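Local coordinates for protein rRNA N-glycosidase (Bougainvillea spectabilis, PDB 3CTK) that is a plant protein of the ribosome-inactivating protein family, at residues E175-D178 against R179-G183. Residues are numbered along the deposited sequence; the frame is centred on the assembly and turned at random.
Sequences EVVD and RGLYG
A bend at chi2 (-61°) in E175, and a chain drawn out from CG to NE in R179, lay these two side chains alongside each other, one helical turn apart and pointing the same way. E175 OE1 accepts from R179 NE at 2.8 Å in a salt bridge. The acceptor lies near the guanidinium plane, at its edge, whereas the donor stands above the carboxylate plane; the two planes are turned 46° apart, so this is not a flat two-pronged pairing. A water supplies the second link: it donates to E175 OE2 at 2.6 Å and accepts from R179 NH2, closing a ring that should limit rotation of both groups. In the backbone of the same turn, R179 N donates a hydrogen bond to E175 O at 2.8 Å, and the aliphatic part of R179 runs past that same oxygen.

One residue on, G180 N donates to V176 O at 2.7 Å, with a bent N-H...O angle of 141°. L181 then folds back over the last turn. Its CD1 lies 3.7 Å from V177 CA and reaches CG1 of V177 in side-by-side packing, while its CD2 meets V176 CG1 at 4.1 Å, those two side chains crossing at about a right angle. Y14 of helix 14-25 touches all three apolar side chains, joining this end of the helix to the N-terminal part of the chain. A second water donates to V177 O and accepts from Y182 N at 3.0 Å, bridging a carbonyl of the last turn to the departing chain. The arrangement is that of a helix C-terminus in the ribosome-inactivating protein fold: an i to i+4 glutamate-arginine salt bridge on helix 170-180, followed by a water-bridged exit into loop.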
ATOM      1  N   GLU A 175       9.561  -1.815  -9.911  1.00  7.43           N
ATOM      2  CA  GLU A 175       9.256  -0.684 -10.787  1.00  8.53           C
ATOM      3  C   GLU A 175       9.640   0.611 -10.081  1.00  7.71           C
ATOM      4  O   GLU A 175      10.225   1.512 -10.687  1.00  8.37           O
ATOM      5  CB  GLU A 175       7.763  -0.649 -11.146  1.00  9.65           C
ATOM      6  CG  GLU A 175       7.337  -1.706 -12.152  1.00 13.05           C
ATOM      7  CD  GLU A 175       8.050  -1.556 -13.484  1.00 15.05           C
ATOM      8  OE1 GLU A 175       7.785  -0.565 -14.201  1.00 16.98           O
ATOM      9  OE2 GLU A 175       8.883  -2.428 -13.809  1.00 18.36           O
ATOM     10  N   VAL A 176       9.319   0.705  -8.795  1.00  7.97           N
ATOM     11  CA  VAL A 176       9.650   1.907  -8.041  1.00  7.05           C
ATOM     12  C   VAL A 176      11.162   2.063  -7.921  1.00  7.94           C
ATOM     13  O   VAL A 176      11.690   3.162  -8.072  1.00  9.66           O
ATOM     14  CB  VAL A 176       9.010   1.885  -6.629  1.00  4.96           C
ATOM     15  CG1 VAL A 176       9.492   3.083  -5.812  1.00  5.27           C
ATOM     16  CG2 VAL A 176       7.493   1.924  -6.756  1.00  5.35           C
ATOM     17  N   VAL A 177      11.862   0.963  -7.659  1.00  8.53           N
ATOM     18  CA  VAL A 177      13.317   1.005  -7.536  1.00  8.70           C
ATOM     19  C   VAL A 177      13.982   1.448  -8.842  1.00  9.54           C
ATOM     20  O   VAL A 177      14.894   2.281  -8.830  1.00  9.88           O
ATOM     21  CB  VAL A 177      13.890  -0.377  -7.136  1.00  9.90           C
ATOM     22  CG1 VAL A 177      15.411  -0.368  -7.245  1.00 10.00           C
ATOM     23  CG2 VAL A 177      13.478  -0.712  -5.707  1.00  9.26           C
ATOM     24  N   ASP A 178      13.525   0.892  -9.962  1.00  9.62           N
ATOM     25  CA  ASP A 178      14.090   1.223 -11.272  1.00 10.94           C
ATOM     26  C   ASP A 178      13.668   2.568 -11.854  1.00 10.58           C
ATOM     27  O   ASP A 178      14.450   3.209 -12.566  1.00  9.85           O
ATOM     28  CB  ASP A 178      13.726   0.152 -12.306  1.00 12.84           C
ATOM     29  CG  ASP A 178      14.353  -1.188 -12.016  1.00 15.19           C
ATOM     30  OD1 ASP A 178      15.296  -1.247 -11.199  1.00 18.24           O
ATOM     31  OD2 ASP A 178      13.905  -2.185 -12.623  1.00 17.40           O
ATOM     32  N   ARG A 179      12.443   2.995 -11.552  1.00 10.24           N
ATOM     33  CA  ARG A 179      11.901   4.227 -12.119  1.00  9.45           C
ATOM     34  C   ARG A 179      11.458   5.341 -11.167  1.00  9.52           C
ATOM     35  O   ARG A 179      11.330   6.488 -11.593  1.00 10.39           O
ATOM     36  CB  ARG A 179      10.693   3.895 -12.999  1.00 11.17           C
ATOM     37  CG  ARG A 179      10.840   2.687 -13.912  1.00 15.06           C
ATOM     38  CD  ARG A 179       9.491   2.363 -14.547  1.00 18.17           C
ATOM     39  NE  ARG A 179       9.534   1.193 -15.419  1.00 23.23           N
ATOM     40  CZ  ARG A 179      10.057   1.185 -16.641  1.00 25.19           C
ATOM     41  NH1 ARG A 179      10.582   2.292 -17.148  1.00 26.06           N
ATOM     42  NH2 ARG A 179      10.058   0.067 -17.357  1.00 26.89           N
ATOM     43  N   GLY A 180      11.209   5.021  -9.902  1.00  8.21           N
ATOM     44  CA  GLY A 180      10.724   6.045  -8.987  1.00  7.54           C
ATOM     45  C   GLY A 180      11.579   6.518  -7.826  1.00  9.13           C
ATOM     46  O   GLY A 180      11.092   7.262  -6.977  1.00 10.85           O
ATOM     47  N   LEU A 181      12.838   6.105  -7.765  1.00  8.03           N
ATOM     48  CA  LEU A 181      13.693   6.545  -6.674  1.00  8.29           C
ATOM     49  C   LEU A 181      14.473   7.777  -7.109  1.00  8.59           C
ATOM     50  O   LEU A 181      14.704   8.692  -6.317  1.00  9.14           O
ATOM     51  CB  LEU A 181      14.657   5.430  -6.252  1.00  9.41           C
ATOM     52  CG  LEU A 181      14.019   4.165  -5.665  1.00 10.92           C
ATOM     53  CD1 LEU A 181      15.115   3.223  -5.198  1.00 10.17           C
ATOM     54  CD2 LEU A 181      13.096   4.530  -4.500  1.00 10.56           C
ATOM     55  N   TYR A 182      14.858   7.802  -8.380  1.00  8.57           N
ATOM     56  CA  TYR A 182      15.615   8.920  -8.931  1.00  9.45           C
ATOM     57  C   TYR A 182      14.902   9.526 -10.132  1.00  9.26           C
ATOM     58  O   TYR A 182      15.497  10.263 -10.919  1.00  9.83           O
ATOM     59  CB  TYR A 182      17.017   8.454  -9.328  1.00 11.67           C
ATOM     60  CG  TYR A 182      17.764   7.810  -8.182  1.00 15.87           C
ATOM     61  CD1 TYR A 182      17.817   6.423  -8.049  1.00 16.55           C
ATOM     62  CD2 TYR A 182      18.378   8.590  -7.205  1.00 16.64           C
ATOM     63  CE1 TYR A 182      18.465   5.828  -6.966  1.00 19.71           C
ATOM     64  CE2 TYR A 182      19.025   8.009  -6.120  1.00 19.51           C
ATOM     65  CZ  TYR A 182      19.065   6.628  -6.006  1.00 20.88           C
ATOM     66  OH  TYR A 182      19.703   6.050  -4.929  1.00 23.89           O
ATOM     67  N   GLY A 183      13.618   9.208 -10.257  1.00  7.61           N
ATOM     68  CA  GLY A 183      12.816   9.728 -11.348  1.00  6.85           C
ATOM     69  C   GLY A 183      11.341   9.595 -11.025  1.00  7.12           C
ATOM     70  O   GLY A 183      10.977   9.298  -9.885  1.00  7.94           O
TER
HETATM   71  O   HOH W   1       9.228  -2.563 -16.411  1.00 47.65           O
HETATM   72  O   HOH W   2      14.773   5.217  -9.838  1.00 14.42           O